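Local coordinates for radical SAM domain protein (Methanothrix thermoacetophila, PDB 6Y1X), which probably builds the carbide-containing NifB cofactor, a precursor of the nitrogenase iron-molybdenum cofactor, as a radical SAM enzyme carrying [4Fe-4S] clusters, at residues 60-63 with 64-68; 124-127 with 128-132. One frame throughout, in Å; residues are numbered along the deposited sequence.

Contact 1. Residues 60-63 with 64-68; sequences NIQC and KYCIR. With SF4 (iron/sulfur cluster), chain D; SO4 (sulfate ion), chain F.
Gln-62 and Cys-63 fold against Tyr-65, Cys-66 and Arg-68 beside a [4Fe-4S] cluster; Cys-63 and Cys-66 are, with Cys-59, the cysteines of the CX3CX2C motif of the radical SAM family. On strand 61-63, Ile-61 lays CG1 and CD1 along the cluster, CD1 lying 3.9 Å from S1. The Ile-61 carbonyl accepts from a water that also donates to Gln-62 OE1 and accepts from Arg-68 NH1. Gln-62 leaves the strand with CG anti to the backbone N (chi1 178°) and then bends at chi2, which curls its amide back along the turn. Gln-62 NE2 donates to Cys-63 O at 2.9 Å, in the plane of the amide and nearly straight at 167°, while Gln-62 OE1 lies 3.4 Å from Arg-68 CG. Cys-63 O also accepts from Cys-66 N at 3.2 Å, a donor above the carbonyl plane that closes the type I turn. Cys-63 CB sits over the centre of the Tyr-65 ring, a CH-pi contact of 3.8 Å to the centroid; the phenol OH is held by Asn-74 and Asn-166. Cys-63 SG binds FE2 and Cys-66 SG binds FE1, each at 2.3 Å. The two bonds on Cys-63 O are consistent with a steadied turn, from which both thiolates reach their irons. Cys-72 also binds this cluster, so S-adenosylmethionine would probably need it to give way at the iron that the motif does not claim.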
loop_
_atom_site.group_PDB
_atom_site.type_symbol
_atom_site.label_atom_id
_atom_site.label_comp_id
_atom_site.label_asym_id
_atom_site.label_seq_id
_atom_site.Cartn_x
_atom_site.Cartn_y
_atom_site.Cartn_z
ATOM N N ASN A 60 -0.521 -4.654 12.113
ATOM C CA ASN A 60 -1.692 -5.311 12.673
ATOM C C ASN A 60 -2.038 -6.630 12.003
ATOM O O ASN A 60 -3.051 -7.237 12.359
ATOM C CB ASN A 60 -2.904 -4.370 12.630
ATOM C CG ASN A 60 -3.123 -3.747 11.262
ATOM O OD1 ASN A 60 -2.423 -4.057 10.296
ATOM N ND2 ASN A 60 -4.108 -2.863 11.178
ATOM N N ILE A 61 -1.243 -7.091 11.043
ATOM C CA ILE A 61 -1.430 -8.397 10.435
ATOM C C ILE A 61 -0.065 -9.065 10.326
ATOM O O ILE A 61 0.966 -8.477 10.661
ATOM C CB ILE A 61 -2.113 -8.312 9.052
ATOM C CG1 ILE A 61 -1.187 -7.666 8.024
ATOM C CG2 ILE A 61 -3.393 -7.487 9.134
ATOM C CD1 ILE A 61 -1.770 -7.641 6.619
ATOM N N GLN A 62 -0.058 -10.293 9.819
ATOM C CA GLN A 62 1.184 -10.993 9.512
ATOM C C GLN A 62 1.008 -11.705 8.180
ATOM O O GLN A 62 0.312 -12.724 8.097
ATOM C CB GLN A 62 1.579 -11.978 10.613
ATOM C CG GLN A 62 2.842 -12.758 10.287
ATOM C CD GLN A 62 4.061 -11.859 10.166
ATOM O OE1 GLN A 62 4.507 -11.258 11.143
ATOM N NE2 GLN A 62 4.576 -11.726 8.951
ATOM N N CYS A 63 1.641 -11.160 7.147
ATOM C CA CYS A 63 1.651 -11.769 5.829
ATOM C C CYS A 63 2.629 -12.936 5.838
ATOM O O CYS A 63 3.663 -12.885 6.510
ATOM C CB CYS A 63 2.085 -10.744 4.783
ATOM S SG CYS A 63 1.101 -9.237 4.744
ATOM N N LYS A 64 2.284 -14.006 5.124
ATOM C CA LYS A 64 3.139 -15.188 5.114
ATOM C C LYS A 64 4.416 -15.000 4.306
ATOM O O LYS A 64 5.226 -15.932 4.255
ATOM C CB LYS A 64 2.374 -16.398 4.585
ATOM C CG LYS A 64 1.260 -16.889 5.494
ATOM C CD LYS A 64 0.621 -18.141 4.904
ATOM C CE LYS A 64 -0.709 -18.452 5.547
ATOM N NZ LYS A 64 -0.501 -19.021 6.899
ATOM N N TYR A 65 4.608 -13.846 3.668
ATOM C CA TYR A 65 5.824 -13.532 2.926
ATOM C C TYR A 65 6.675 -12.482 3.627
ATOM O O TYR A 65 7.661 -12.010 3.051
ATOM C CB TYR A 65 5.497 -13.081 1.499
ATOM C CG TYR A 65 4.478 -11.966 1.400
ATOM C CD1 TYR A 65 4.850 -10.634 1.555
ATOM C CD2 TYR A 65 3.151 -12.246 1.101
ATOM C CE1 TYR A 65 3.913 -9.614 1.458
ATOM C CE2 TYR A 65 2.214 -11.239 0.990
ATOM C CZ TYR A 65 2.598 -9.926 1.173
ATOM O OH TYR A 65 1.664 -8.928 1.052
ATOM N N CYS A 66 6.322 -12.102 4.851
ATOM C CA CYS A 66 6.930 -10.967 5.532
ATOM C C CYS A 66 7.734 -11.423 6.741
ATOM O O CYS A 66 7.247 -12.214 7.557
ATOM C CB CYS A 66 5.871 -9.960 5.981
ATOM S SG CYS A 66 6.560 -8.659 7.013
ATOM N N ILE A 67 8.969 -10.933 6.834
ATOM C CA ILE A 67 9.747 -10.925 8.069
ATOM C C ILE A 67 9.670 -9.508 8.634
ATOM O O ILE A 67 10.062 -8.547 7.964
ATOM C CB ILE A 67 11.202 -11.355 7.828
ATOM C CG1 ILE A 67 11.271 -12.823 7.387
ATOM C CG2 ILE A 67 12.024 -11.159 9.088
ATOM C CD1 ILE A 67 10.891 -13.813 8.465
ATOM N N ARG A 68 9.097 -9.365 9.834
ATOM C CA ARG A 68 8.816 -8.039 10.386
ATOM C C ARG A 68 10.061 -7.201 10.650
ATOM O O ARG A 68 9.938 -5.985 10.830
ATOM C CB ARG A 68 8.000 -8.168 11.671
ATOM C CG ARG A 68 6.578 -8.612 11.428
ATOM C CD ARG A 68 5.799 -7.559 10.647
ATOM N NE ARG A 68 6.053 -6.201 11.128
ATOM C CZ ARG A 68 5.611 -5.714 12.286
ATOM N NH1 ARG A 68 4.873 -6.465 13.094
ATOM N NH2 ARG A 68 5.897 -4.466 12.632
HETATM FE FE1 SF4 D . 4.743 -7.256 6.873
HETATM FE FE2 SF4 D . 2.301 -7.569 5.780
HETATM FE FE3 SF4 D . 3.619 -5.201 5.501
HETATM FE FE4 SF4 D . 2.604 -5.937 7.923
HETATM S S1 SF4 D . 1.394 -5.470 6.023
HETATM S S2 SF4 D . 4.689 -5.054 7.533
HETATM S S3 SF4 D . 2.921 -8.214 7.899
HETATM S S4 SF4 D . 4.260 -7.225 4.625
HETATM S S SO4 F . 0.897 -22.505 7.926
HETATM O O1 SO4 F . 0.890 -21.903 9.256
HETATM O O2 SO4 F . 0.921 -21.462 6.905
HETATM O O3 SO4 F . 2.084 -23.343 7.788
HETATM O O4 SO4 F . -0.302 -23.321 7.750
HETATM O O HOH W 1 3.349 -8.437 12.375
#

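Contact 2. Residues 124-127 with 128-132; sequences TLRL and VGEKY
Arg-126 and Glu-130 pair one turn apart on helix 119-131, the helix of the beta-alpha-beta unit that links parallel strands 104-109 and 136-141 of the radical SAM fold. Arg-126 starts with CG anti to the backbone N (chi1 -176°) and runs extended before bending at chi3 (67°), which brings its guanidinium round to the carboxylate. Arg-126 NH1 lies 3.2 Å from Glu-130 OE1 in a salt bridge and makes a weak hydrogen bond of 3.3 Å to Glu-130 OE2. The two flat groups are turned 68° against each other, far from a coplanar two-pronged pairing. Glu-130 reaches back with its chain extended beyond CG, and its OE2 lies 3.2 Å from Arg-126 CG; the carboxylate thus meets the aliphatic part of the arginine as well as its guanidinium. NH2 of the same guanidinium is bridged to Glu-123, giving the arginine a carboxylate one turn before it and another one turn after. An alanine here would remove the guanidinium and would probably leave Glu-123 and Glu-130 without their shared positive partner. Elsewhere round the helix, Leu-125 and Val-128 turn inward, Leu-125 onto Leu-137 and Ile-139 and Val-128 onto Val-107 and Leu-137, all on the two strands. Lys-131, extended throughout, carries its NZ to Asp-95 on helix 87-100. The i to i+4 backbone bonds of the helix run through both segments, Val-128 N donating to Thr-124 O at 2.9 Å. Val-128 CG2, set beside its own backbone N, lies 3.4 Å from that same Thr-124 O.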
loop_
_atom_site.group_PDB
_atom_site.type_symbol
_atom_site.label_atom_id
_atom_site.label_comp_id
_atom_site.label_asym_id
_atom_site.label_seq_id
_atom_site.Cartn_x
_atom_site.Cartn_y
_atom_site.Cartn_z
ATOM N N THR A 124 2.151 12.883 11.785
ATOM C CA THR A 124 3.179 13.284 10.830
ATOM C C THR A 124 2.572 13.968 9.611
ATOM O O THR A 124 3.004 15.057 9.217
ATOM C CB THR A 124 3.985 12.063 10.389
ATOM O OG1 THR A 124 4.671 11.504 11.515
ATOM C CG2 THR A 124 4.994 12.455 9.328
ATOM N N LEU A 125 1.555 13.349 9.008
ATOM C CA LEU A 125 0.978 13.917 7.797
ATOM C C LEU A 125 0.192 15.183 8.093
ATOM O O LEU A 125 0.047 16.039 7.215
ATOM C CB LEU A 125 0.092 12.887 7.108
ATOM C CG LEU A 125 0.866 11.718 6.507
ATOM C CD1 LEU A 125 -0.108 10.698 5.990
ATOM C CD2 LEU A 125 1.805 12.188 5.401
ATOM N N ARG A 126 -0.323 15.318 9.315
ATOM C CA ARG A 126 -0.921 16.581 9.727
ATOM C C ARG A 126 0.133 17.680 9.809
ATOM O O ARG A 126 -0.111 18.817 9.388
ATOM C CB ARG A 126 -1.629 16.404 11.070
ATOM C CG ARG A 126 -2.360 17.636 11.554
ATOM C CD ARG A 126 -2.694 17.537 13.032
ATOM N NE ARG A 126 -1.495 17.565 13.870
ATOM C CZ ARG A 126 -0.883 18.679 14.264
ATOM N NH1 ARG A 126 -1.350 19.864 13.892
ATOM N NH2 ARG A 126 0.199 18.610 15.029
ATOM N N LEU A 127 1.316 17.358 10.339
ATOM C CA LEU A 127 2.393 18.341 10.406
ATOM C C LEU A 127 2.901 18.711 9.017
ATOM O O LEU A 127 3.096 19.895 8.718
ATOM C CB LEU A 127 3.546 17.809 11.258
ATOM C CG LEU A 127 3.379 17.712 12.774
ATOM C CD1 LEU A 127 4.586 17.014 13.385
ATOM C CD2 LEU A 127 3.195 19.093 13.388
ATOM N N VAL A 128 3.110 17.716 8.155
ATOM C CA VAL A 128 3.633 17.986 6.818
ATOM C C VAL A 128 2.632 18.791 5.998
ATOM O O VAL A 128 2.991 19.782 5.351
ATOM C CB VAL A 128 4.007 16.668 6.118
ATOM C CG1 VAL A 128 4.316 16.915 4.647
ATOM C CG2 VAL A 128 5.187 16.018 6.823
ATOM N N GLY A 129 1.365 18.368 6.000
ATOM C CA GLY A 129 0.367 19.034 5.177
ATOM C C GLY A 129 0.155 20.484 5.564
ATOM O O GLY A 129 -0.071 21.341 4.707
ATOM N N GLU A 130 0.222 20.777 6.861
ATOM C CA GLU A 130 -0.021 22.135 7.319
ATOM C C GLU A 130 1.142 23.060 6.982
ATOM O O GLU A 130 0.926 24.241 6.696
ATOM C CB GLU A 130 -0.289 22.131 8.823
ATOM C CG GLU A 130 -1.672 21.627 9.190
ATOM C CD GLU A 130 -1.836 21.404 10.679
ATOM O OE1 GLU A 130 -0.958 21.843 11.450
ATOM O OE2 GLU A 130 -2.850 20.792 11.080
ATOM N N LYS A 131 2.371 22.548 6.995
ATOM C CA LYS A 131 3.525 23.378 6.679
ATOM C C LYS A 131 3.808 23.456 5.183
ATOM O O LYS A 131 4.264 24.500 4.700
ATOM C CB LYS A 131 4.755 22.846 7.422
ATOM C CG LYS A 131 6.011 23.679 7.261
ATOM C CD LYS A 131 7.108 23.174 8.181
ATOM C CE LYS A 131 8.395 23.959 8.004
ATOM N NZ LYS A 131 9.474 23.433 8.881
ATOM N N TYR A 132 3.529 22.386 4.436
ATOM C CA TYR A 132 3.838 22.294 3.007
ATOM C C TYR A 132 2.585 21.850 2.263
ATOM O O TYR A 132 2.480 20.691 1.838
ATOM C CB TYR A 132 4.989 21.320 2.751
ATOM C CG TYR A 132 6.296 21.692 3.416
ATOM C CD1 TYR A 132 7.005 22.817 3.018
ATOM C CD2 TYR A 132 6.815 20.921 4.448
ATOM C CE1 TYR A 132 8.197 23.160 3.625
ATOM C CE2 TYR A 132 8.011 21.257 5.059
ATOM C CZ TYR A 132 8.695 22.376 4.645
ATOM O OH TYR A 132 9.886 22.718 5.249
#

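How the contacts relate
Contacts 1 and 2 come in series along the chain and do not touch: their centres are 29 Å apart and their nearest atoms about 15 Å. Each relates to a different iron-sulfur cluster. Contact 1 supplies two of the cysteine ligands to its cluster, and the Tyr-65 side chain lies about 13 Å from the other one. Contact 2 binds neither, but the Leu-125 side chain comes within about 9 Å of a bound cluster and about 7 Å of the side chain of Cys-138, a ligand on strand 136-141. Residues 60-68 thus hold a cluster directly, whereas helix 119-131 packs behind a strand that carries a ligand.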